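Local coordinates for 3-oxoacyl-[acyl-carrier-protein] synthase, mitochondrial (Arabidopsis thaliana, PDB 2IX4) that catalyses the condensation steps of mitochondrial fatty acid synthesis, adding two carbons from malonyl-ACP to acyl chains of four to at least sixteen carbons, at residues S307-P311 with N312-Y316; K43-D46 with E47-L51; K83-A86 with N87-Y91. One frame throughout, in Å; residues are numbered along the deposited sequence.

Contact 1 (S307-P311 with N312-Y316); sequences SGLCP and NQIDY
The amide of Gln313 lies across Leu309, whose CD2 methyl sits over one face, almost equally far from CD, OE1 and NE2, with Leu309 CD2 3.8 Å from Gln313 CD. At the rim, Gln313 OE1 accepts from Cys310 N at 2.9 Å, an almost straight bond (176° at the hydrogen) that lies in the plane of the Gln313 side-chain amide. A water donates to Gln313 OE1 as well and reaches weakly on to Gly308 O. The second flat group, the amide of Asn312, has Cys310 CB off its plane on one side, closest to its oxygen (Cys310 CB to Asn312 OD1 3.7 Å).

Gln313 is bonded to Cys310 twice, because its backbone N also donates to Cys310 O at 2.9 Å. With chi1 at -74° and the chain extended beyond CG, the glutamine runs back along the turn and holds the N-H of the residue just before the 3-10 segment. That resembles one half of a capping box, the half in which the third residue of the turn accepts from the capping residue. Pro311 suits the first place of such a turn: its phi is already fixed near the helical value and it has no N-H to satisfy. Its carbonyl closes the turn by accepting from Ile314 N at 3.1 Å. Gly308, with positive phi, lets the chain leave helix 294-307.

Leu309 CD1 and Ile314 CD1 meet loosely at 4.3 Å on the inner side. From there Ile314 packs on Leu304 of helix 294-307, Thr411 of strand 411-418 and Leu427 of strand 422-429, and the chain enters strand 316-318, where Tyr316 pairs through its backbone with Thr411 and Met413.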
ATOM      1  N   SER A 307     -18.251   5.256  16.429  1.00 24.17           N
ATOM      2  CA  SER A 307     -18.071   5.084  17.870  1.00 24.48           C
ATOM      3  C   SER A 307     -19.370   5.303  18.638  1.00 24.55           C
ATOM      4  O   SER A 307     -19.490   4.892  19.794  1.00 24.59           O
ATOM      5  CB  SER A 307     -16.995   6.041  18.385  1.00 24.58           C
ATOM      6  OG  SER A 307     -17.411   7.390  18.237  1.00 25.03           O
ATOM      7  N   GLY A 308     -20.335   5.956  17.989  1.00 24.64           N
ATOM      8  CA  GLY A 308     -21.608   6.303  18.612  1.00 24.88           C
ATOM      9  C   GLY A 308     -21.479   7.467  19.578  1.00 25.03           C
ATOM     10  O   GLY A 308     -22.326   7.650  20.454  1.00 25.11           O
ATOM     11  N   LEU A 309     -20.416   8.254  19.412  1.00 25.13           N
ATOM     12  CA  LEU A 309     -20.133   9.391  20.287  1.00 25.25           C
ATOM     13  C   LEU A 309     -20.448  10.720  19.615  1.00 25.42           C
ATOM     14  O   LEU A 309     -20.340  10.851  18.392  1.00 25.50           O
ATOM     15  CB  LEU A 309     -18.671   9.374  20.746  1.00 25.22           C
ATOM     16  CG  LEU A 309     -18.223   8.215  21.645  1.00 25.30           C
ATOM     17  CD1 LEU A 309     -16.711   8.179  21.771  1.00 25.78           C
ATOM     18  CD2 LEU A 309     -18.880   8.276  23.020  1.00 25.53           C
ATOM     19  N   CYS A 310     -20.843  11.694  20.432  1.00 25.52           N
ATOM     20  CA  CYS A 310     -21.081  13.060  19.977  1.00 25.75           C
ATOM     21  C   CYS A 310     -19.765  13.845  19.990  1.00 25.40           C
ATOM     22  O   CYS A 310     -18.843  13.486  20.732  1.00 25.19           O
ATOM     23  CB  CYS A 310     -22.116  13.741  20.878  1.00 25.85           C
ATOM     24  SG  CYS A 310     -23.774  13.026  20.779  1.00 28.36           S
ATOM     25  N   PRO A 311     -19.666  14.907  19.163  1.00 25.20           N
ATOM     26  CA  PRO A 311     -18.466  15.749  19.151  1.00 25.04           C
ATOM     27  C   PRO A 311     -18.033  16.211  20.548  1.00 24.93           C
ATOM     28  O   PRO A 311     -16.837  16.193  20.854  1.00 24.86           O
ATOM     29  CB  PRO A 311     -18.892  16.947  18.297  1.00 25.03           C
ATOM     30  CG  PRO A 311     -19.903  16.390  17.373  1.00 25.12           C
ATOM     31  CD  PRO A 311     -20.660  15.368  18.173  1.00 25.09           C
ATOM     32  N   ASN A 312     -18.999  16.592  21.385  1.00 24.68           N
ATOM     33  CA  ASN A 312     -18.719  17.084  22.741  1.00 24.59           C
ATOM     34  C   ASN A 312     -18.132  16.036  23.700  1.00 24.20           C
ATOM     35  O   ASN A 312     -17.684  16.373  24.801  1.00 24.12           O
ATOM     36  CB  ASN A 312     -19.962  17.752  23.352  1.00 24.77           C
ATOM     37  CG  ASN A 312     -21.161  16.813  23.442  1.00 25.74           C
ATOM     38  OD1 ASN A 312     -21.048  15.670  23.889  1.00 26.83           O
ATOM     39  ND2 ASN A 312     -22.326  17.307  23.032  1.00 27.24           N
ATOM     40  N   GLN A 313     -18.139  14.774  23.274  1.00 23.74           N
ATOM     41  CA  GLN A 313     -17.596  13.676  24.075  1.00 23.44           C
ATOM     42  C   GLN A 313     -16.134  13.364  23.746  1.00 23.14           C
ATOM     43  O   GLN A 313     -15.572  12.399  24.264  1.00 22.99           O
ATOM     44  CB  GLN A 313     -18.463  12.422  23.930  1.00 23.52           C
ATOM     45  CG  GLN A 313     -19.795  12.502  24.670  1.00 23.83           C
ATOM     46  CD  GLN A 313     -20.710  11.333  24.360  1.00 24.53           C
ATOM     47  OE1 GLN A 313     -21.125  11.139  23.217  1.00 24.48           O
ATOM     48  NE2 GLN A 313     -21.037  10.552  25.383  1.00 25.17           N
ATOM     49  N   ILE A 314     -15.523  14.190  22.899  1.00 22.88           N
ATOM     50  CA  ILE A 314     -14.123  14.006  22.513  1.00 22.64           C
ATOM     51  C   ILE A 314     -13.214  14.916  23.337  1.00 22.48           C
ATOM     52  O   ILE A 314     -13.330  16.141  23.292  1.00 22.46           O
ATOM     53  CB  ILE A 314     -13.900  14.213  20.985  1.00 22.68           C
ATOM     54  CG1 ILE A 314     -14.824  13.302  20.163  1.00 22.67           C
ATOM     55  CG2 ILE A 314     -12.434  13.992  20.602  1.00 22.86           C
ATOM     56  CD1 ILE A 314     -14.750  11.811  20.504  1.00 22.36           C
ATOM     57  N   ASP A 315     -12.313  14.296  24.090  1.00 22.29           N
ATOM     58  CA  ASP A 315     -11.450  15.017  25.017  1.00 22.26           C
ATOM     59  C   ASP A 315     -10.212  15.607  24.349  1.00 22.24           C
ATOM     60  O   ASP A 315      -9.845  16.752  24.624  1.00 22.45           O
ATOM     61  CB  ASP A 315     -11.040  14.110  26.184  1.00 22.13           C
ATOM     62  CG  ASP A 315     -12.201  13.778  27.103  1.00 22.24           C
ATOM     63  OD1 ASP A 315     -13.218  14.503  27.092  1.00 22.07           O
ATOM     64  OD2 ASP A 315     -12.092  12.787  27.849  1.00 22.76           O
ATOM     65  N   TYR A 316      -9.575  14.824  23.478  1.00 22.08           N
ATOM     66  CA  TYR A 316      -8.318  15.232  22.845  1.00 21.75           C
ATOM     67  C   TYR A 316      -8.263  14.903  21.353  1.00 21.52           C
ATOM     68  O   TYR A 316      -8.646  13.814  20.933  1.00 21.46           O
ATOM     69  CB  TYR A 316      -7.113  14.613  23.574  1.00 21.83           C
ATOM     70  CG  TYR A 316      -5.788  14.849  22.875  1.00 21.87           C
ATOM     71  CD1 TYR A 316      -5.285  16.143  22.710  1.00 22.16           C
ATOM     72  CD2 TYR A 316      -5.040  13.782  22.377  1.00 22.13           C
ATOM     73  CE1 TYR A 316      -4.072  16.371  22.060  1.00 22.55           C
ATOM     74  CE2 TYR A 316      -3.822  13.996  21.729  1.00 22.34           C
ATOM     75  CZ  TYR A 316      -3.348  15.296  21.574  1.00 22.87           C
ATOM     76  OH  TYR A 316      -2.149  15.525  20.933  1.00 23.15           O
TER
HETATM   77  O   HOH W   1     -23.725   9.787  22.825  1.00 38.04           O

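Contact 2 (K43-D46 with E47-L51); sequences KSFD and EETKL
Asp46 caps the N-terminus of helix 47-55, and its carboxylate and Thr49 grip each other one turn in. Asp46 OD1 accepts from Thr49 N at 2.8 Å, met nearly end-on to its C-O bond, and from the hydroxyl Thr49 OG1 at 2.6 Å, which comes from above the carboxylate plane. The aspartate folds over the helix start because CG stands between its backbone N and carbonyl carbon (chi1 65°). Two donors on one oxygen should fix the rotation of the carboxylate, and its negative charge probably suits the positive end of the helix dipole. The carbonyl Asp46 O begins the regular helical bonding by accepting from Lys50 N at 3.0 Å.

The other branch of Thr49, the methyl CG2, touches Phe45 CD2 at 3.9 Å; the phenyl ring is itself buried against Val131 and Gln135 of helix 127-138 and Cys138 of the second subunit. Thr49 OG1 also bonds Lys140 of that subunit. A valine here would probably leave Asp46 OD1 held by one N-H and deprive that lysine of a mate. On the outer flank, Lys50 lays its CE against Phe45 O at 3.6 Å and ends in a salt bridge, Lys50 NZ to Glu47 OE2 at 2.8 Å. An aspartate N-cap bonded to the third helical residue is a classic helix start, set here at the dimer interface.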
ATOM      1  N   LYS A  43      26.755   7.517   0.076  1.00 20.59           N
ATOM      2  CA  LYS A  43      28.078   6.909   0.287  1.00 20.35           C
ATOM      3  C   LYS A  43      28.746   6.414  -1.005  1.00 19.99           C
ATOM      4  O   LYS A  43      29.971   6.349  -1.081  1.00 19.79           O
ATOM      5  CB  LYS A  43      28.014   5.782   1.332  1.00 20.39           C
ATOM      6  CG  LYS A  43      27.249   4.538   0.899  1.00 21.17           C
ATOM      7  CD  LYS A  43      27.116   3.544   2.049  1.00 22.95           C
ATOM      8  CE  LYS A  43      26.496   2.236   1.588  1.00 23.80           C
ATOM      9  NZ  LYS A  43      25.101   2.430   1.106  1.00 24.71           N
ATOM     10  N   SER A  44      27.935   6.078  -2.010  1.00 19.66           N
ATOM     11  CA  SER A  44      28.440   5.573  -3.292  1.00 19.35           C
ATOM     12  C   SER A  44      28.827   6.680  -4.280  1.00 19.26           C
ATOM     13  O   SER A  44      29.282   6.392  -5.390  1.00 19.17           O
ATOM     14  CB  SER A  44      27.420   4.625  -3.934  1.00 19.46           C
ATOM     15  OG  SER A  44      26.250   5.320  -4.334  1.00 18.86           O
ATOM     16  N   PHE A  45      28.644   7.935  -3.877  1.00 19.20           N
ATOM     17  CA  PHE A  45      29.005   9.081  -4.716  1.00 19.21           C
ATOM     18  C   PHE A  45      30.275   9.757  -4.201  1.00 19.39           C
ATOM     19  O   PHE A  45      30.600   9.655  -3.014  1.00 19.18           O
ATOM     20  CB  PHE A  45      27.859  10.092  -4.766  1.00 19.06           C
ATOM     21  CG  PHE A  45      26.635   9.598  -5.489  1.00 18.97           C
ATOM     22  CD1 PHE A  45      25.658   8.867  -4.815  1.00 18.51           C
ATOM     23  CD2 PHE A  45      26.450   9.880  -6.842  1.00 18.68           C
ATOM     24  CE1 PHE A  45      24.516   8.413  -5.479  1.00 18.22           C
ATOM     25  CE2 PHE A  45      25.311   9.431  -7.514  1.00 18.49           C
ATOM     26  CZ  PHE A  45      24.344   8.694  -6.831  1.00 18.07           C
ATOM     27  N   ASP A  46      30.990  10.450  -5.087  1.00 19.60           N
ATOM     28  CA  ASP A  46      32.189  11.181  -4.671  1.00 20.09           C
ATOM     29  C   ASP A  46      31.834  12.453  -3.888  1.00 20.17           C
ATOM     30  O   ASP A  46      30.688  12.907  -3.918  1.00 20.32           O
ATOM     31  CB  ASP A  46      33.135  11.459  -5.854  1.00 20.09           C
ATOM     32  CG  ASP A  46      32.538  12.395  -6.899  1.00 20.87           C
ATOM     33  OD1 ASP A  46      31.654  13.209  -6.571  1.00 20.83           O
ATOM     34  OD2 ASP A  46      32.984  12.330  -8.065  1.00 22.25           O
ATOM     35  N   GLU A  47      32.813  13.009  -3.178  1.00 20.37           N
ATOM     36  CA  GLU A  47      32.586  14.171  -2.315  1.00 20.68           C
ATOM     37  C   GLU A  47      32.092  15.407  -3.068  1.00 20.46           C
ATOM     38  O   GLU A  47      31.250  16.142  -2.559  1.00 20.27           O
ATOM     39  CB  GLU A  47      33.845  14.505  -1.506  1.00 20.92           C
ATOM     40  CG  GLU A  47      34.164  13.501  -0.393  1.00 22.07           C
ATOM     41  CD  GLU A  47      33.049  13.368   0.637  1.00 23.59           C
ATOM     42  OE1 GLU A  47      32.580  14.407   1.157  1.00 24.10           O
ATOM     43  OE2 GLU A  47      32.648  12.219   0.934  1.00 23.74           O
ATOM     44  N   GLU A  48      32.610  15.623  -4.275  1.00 20.46           N
ATOM     45  CA  GLU A  48      32.204  16.761  -5.107  1.00 20.64           C
ATOM     46  C   GLU A  48      30.718  16.695  -5.468  1.00 20.10           C
ATOM     47  O   GLU A  48      30.038  17.721  -5.501  1.00 20.10           O
ATOM     48  CB  GLU A  48      33.058  16.833  -6.375  1.00 20.91           C
ATOM     49  CG  GLU A  48      32.999  18.168  -7.117  1.00 23.34           C
ATOM     50  CD  GLU A  48      33.942  19.221  -6.542  1.00 26.46           C
ATOM     51  OE1 GLU A  48      33.733  19.663  -5.384  1.00 27.59           O
ATOM     52  OE2 GLU A  48      34.888  19.619  -7.260  1.00 27.57           O
ATOM     53  N   THR A  49      30.228  15.484  -5.733  1.00 19.60           N
ATOM     54  CA  THR A  49      28.813  15.256  -6.025  1.00 19.24           C
ATOM     55  C   THR A  49      27.959  15.447  -4.767  1.00 18.98           C
ATOM     56  O   THR A  49      26.897  16.063  -4.834  1.00 18.83           O
ATOM     57  CB  THR A  49      28.581  13.860  -6.663  1.00 19.26           C
ATOM     58  OG1 THR A  49      29.415  13.726  -7.821  1.00 19.17           O
ATOM     59  CG2 THR A  49      27.121  13.667  -7.080  1.00 19.03           C
ATOM     60  N   LYS A  50      28.434  14.929  -3.632  1.00 18.64           N
ATOM     61  CA  LYS A  50      27.795  15.152  -2.330  1.00 18.64           C
ATOM     62  C   LYS A  50      27.640  16.644  -2.037  1.00 18.48           C
ATOM     63  O   LYS A  50      26.540  17.114  -1.731  1.00 18.36           O
ATOM     64  CB  LYS A  50      28.610  14.521  -1.200  1.00 18.58           C
ATOM     65  CG  LYS A  50      28.515  13.014  -1.080  1.00 19.16           C
ATOM     66  CD  LYS A  50      29.319  12.563   0.135  1.00 19.66           C
ATOM     67  CE  LYS A  50      29.509  11.067   0.166  1.00 20.37           C
ATOM     68  NZ  LYS A  50      30.368  10.664   1.321  1.00 21.44           N
ATOM     69  N   LEU A  51      28.752  17.374  -2.135  1.00 18.42           N
ATOM     70  CA  LEU A  51      28.777  18.815  -1.878  1.00 18.69           C
ATOM     71  C   LEU A  51      27.815  19.573  -2.787  1.00 18.46           C
ATOM     72  O   LEU A  51      27.020  20.381  -2.307  1.00 18.65           O
ATOM     73  CB  LEU A  51      30.200  19.380  -2.009  1.00 18.78           C
ATOM     74  CG  LEU A  51      31.209  19.093  -0.888  1.00 19.39           C
ATOM     75  CD1 LEU A  51      32.633  19.370  -1.360  1.00 20.34           C
ATOM     76  CD2 LEU A  51      30.904  19.888   0.375  1.00 19.99           C
TER
HETATM   77  O   HOH W   2      32.719   9.704  -1.297  1.00 28.64           O

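Contact 3 (K83-A86 with N87-Y91); sequences KAVA and NFIGY
Val85 and Ala86 fit against the first turn of helix 87-102, an element of the thiolase-like fold, with Ala86 as its N-cap residue. The main bump is Val85 CG1, which stands anti to its backbone N (chi1 180°). This methyl drops into the dip at Gly90, 3.6 Å from Gly90 N, with Ile89 CG2 beside it at 3.9 Å. With no side chain on Gly90, the valine methyl settles directly against the backbone.

The small methyl Ala86 CB rests obliquely against the Phe88 ring, 3.7 Å from Phe88 CE2. On one face of that ring, offset toward the rim, lies Ile89 CG1. Ile89, branched and long, thus fills the angle between ring and loop, and beyond it Met157 and His161 of helix 157-166 close over the side chain. Ala84 packs on Ile286 of the second subunit.

Alanine brings no polar side chain to cap the first-turn N-H groups; the backbone bonding begins with Ala86 O, which accepts from Gly90 N at 3.2 Å and weakly from Ile89 N. The buried Ala86 N has no hydrogen-bond partner in the model; what meets it is the methyl Ile89 CD1, at 3.8 Å.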
ATOM      1  N   LYS A  83      21.119  -8.247   4.378  1.00 29.91           N
ATOM      2  CA  LYS A  83      21.256  -7.570   3.084  1.00 30.29           C
ATOM      3  C   LYS A  83      19.920  -7.137   2.475  1.00 30.14           C
ATOM      4  O   LYS A  83      19.875  -6.214   1.657  1.00 30.32           O
ATOM      5  CB  LYS A  83      22.023  -8.457   2.096  1.00 30.53           C
ATOM      6  CG  LYS A  83      23.513  -8.569   2.389  1.00 31.64           C
ATOM      7  CD  LYS A  83      24.224  -9.418   1.345  1.00 33.25           C
ATOM      8  CE  LYS A  83      25.719  -9.463   1.608  1.00 34.34           C
ATOM      9  NZ  LYS A  83      26.445 -10.260   0.579  1.00 35.41           N
ATOM     10  N   ALA A  84      18.839  -7.801   2.881  1.00 29.86           N
ATOM     11  CA  ALA A  84      17.504  -7.523   2.345  1.00 29.68           C
ATOM     12  C   ALA A  84      16.730  -6.497   3.174  1.00 29.51           C
ATOM     13  O   ALA A  84      15.595  -6.150   2.837  1.00 29.63           O
ATOM     14  CB  ALA A  84      16.707  -8.820   2.221  1.00 29.79           C
ATOM     15  N   VAL A  85      17.348  -6.009   4.249  1.00 29.13           N
ATOM     16  CA  VAL A  85      16.680  -5.097   5.175  1.00 28.85           C
ATOM     17  C   VAL A  85      17.074  -3.633   4.934  1.00 28.40           C
ATOM     18  O   VAL A  85      18.174  -3.201   5.294  1.00 28.49           O
ATOM     19  CB  VAL A  85      16.917  -5.499   6.665  1.00 28.93           C
ATOM     20  CG1 VAL A  85      16.219  -4.528   7.614  1.00 29.26           C
ATOM     21  CG2 VAL A  85      16.420  -6.916   6.929  1.00 29.33           C
ATOM     22  N   ALA A  86      16.169  -2.885   4.309  1.00 27.67           N
ATOM     23  CA  ALA A  86      16.300  -1.434   4.218  1.00 26.94           C
ATOM     24  C   ALA A  86      15.917  -0.818   5.563  1.00 26.53           C
ATOM     25  O   ALA A  86      15.300  -1.482   6.405  1.00 26.10           O
ATOM     26  CB  ALA A  86      15.428  -0.883   3.104  1.00 27.00           C
ATOM     27  N   ASN A  87      16.275   0.448   5.760  1.00 26.02           N
ATOM     28  CA  ASN A  87      16.074   1.112   7.045  1.00 25.64           C
ATOM     29  C   ASN A  87      14.629   1.124   7.539  1.00 25.05           C
ATOM     30  O   ASN A  87      14.385   0.897   8.724  1.00 24.98           O
ATOM     31  CB  ASN A  87      16.676   2.519   7.035  1.00 25.92           C
ATOM     32  CG  ASN A  87      18.196   2.501   7.041  1.00 26.85           C
ATOM     33  OD1 ASN A  87      18.823   1.625   6.445  1.00 29.29           O
ATOM     34  ND2 ASN A  87      18.795   3.471   7.716  1.00 28.65           N
ATOM     35  N   PHE A  88      13.679   1.356   6.633  1.00 24.32           N
ATOM     36  CA  PHE A  88      12.262   1.342   7.005  1.00 23.75           C
ATOM     37  C   PHE A  88      11.817  -0.021   7.548  1.00 23.38           C
ATOM     38  O   PHE A  88      10.986  -0.090   8.454  1.00 23.45           O
ATOM     39  CB  PHE A  88      11.364   1.837   5.857  1.00 23.68           C
ATOM     40  CG  PHE A  88      11.128   0.827   4.761  1.00 23.43           C
ATOM     41  CD1 PHE A  88       9.944   0.096   4.718  1.00 23.03           C
ATOM     42  CD2 PHE A  88      12.067   0.634   3.751  1.00 23.46           C
ATOM     43  CE1 PHE A  88       9.707  -0.824   3.702  1.00 23.21           C
ATOM     44  CE2 PHE A  88      11.838  -0.287   2.725  1.00 23.32           C
ATOM     45  CZ  PHE A  88      10.657  -1.016   2.702  1.00 23.19           C
ATOM     46  N   ILE A  89      12.399  -1.093   7.018  1.00 22.83           N
ATOM     47  CA  ILE A  89      12.108  -2.446   7.500  1.00 22.19           C
ATOM     48  C   ILE A  89      12.651  -2.664   8.922  1.00 22.02           C
ATOM     49  O   ILE A  89      11.959  -3.224   9.777  1.00 21.96           O
ATOM     50  CB  ILE A  89      12.626  -3.538   6.525  1.00 22.18           C
ATOM     51  CG1 ILE A  89      11.931  -3.415   5.165  1.00 22.31           C
ATOM     52  CG2 ILE A  89      12.412  -4.943   7.111  1.00 21.69           C
ATOM     53  CD1 ILE A  89      12.613  -4.175   4.031  1.00 22.17           C
ATOM     54  N   GLY A  90      13.878  -2.208   9.166  1.00 21.53           N
ATOM     55  CA  GLY A  90      14.509  -2.326  10.483  1.00 21.22           C
ATOM     56  C   GLY A  90      13.792  -1.555  11.579  1.00 21.06           C
ATOM     57  O   GLY A  90      13.689  -2.031  12.715  1.00 20.93           O
ATOM     58  N   TYR A  91      13.300  -0.362  11.240  1.00 20.81           N
ATOM     59  CA  TYR A  91      12.527   0.457  12.179  1.00 20.63           C
ATOM     60  C   TYR A  91      11.255  -0.262  12.622  1.00 20.53           C
ATOM     61  O   TYR A  91      10.935  -0.294  13.812  1.00 20.64           O
ATOM     62  CB  TYR A  91      12.157   1.814  11.565  1.00 20.72           C
ATOM     63  CG  TYR A  91      13.309   2.765  11.311  1.00 20.57           C
ATOM     64  CD1 TYR A  91      13.145   3.855  10.460  1.00 20.92           C
ATOM     65  CD2 TYR A  91      14.560   2.578  11.908  1.00 21.04           C
ATOM     66  CE1 TYR A  91      14.181   4.737  10.217  1.00 21.29           C
ATOM     67  CE2 TYR A  91      15.611   3.456  11.663  1.00 20.97           C
ATOM     68  CZ  TYR A  91      15.411   4.533  10.814  1.00 21.48           C
ATOM     69  OH  TYR A  91      16.434   5.412  10.557  1.00 21.71           O
TER

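Overall arrangement
Contacts 2 and 3 are both helix starts in the N-terminal half and lie on the same side of the chain's centre, their centres 23 Å and their nearest atoms about 8 Å apart. Contact 1, far later in sequence, is on the opposite side, with its centre 53 Å from that of contact 2 and 39 Å from that of contact 3. None touches another. In contact 3 the Phe88 side chain is about 10 Å from a bound hexanoic acid. Contact 1 leads toward the potassium ion, about 12 Å from the Ile314 side chain; Tyr316 OH bonds Asn318, a residue of that metal site. Contacts 2 and 3 both reach the second subunit, whereas contact 1 does not.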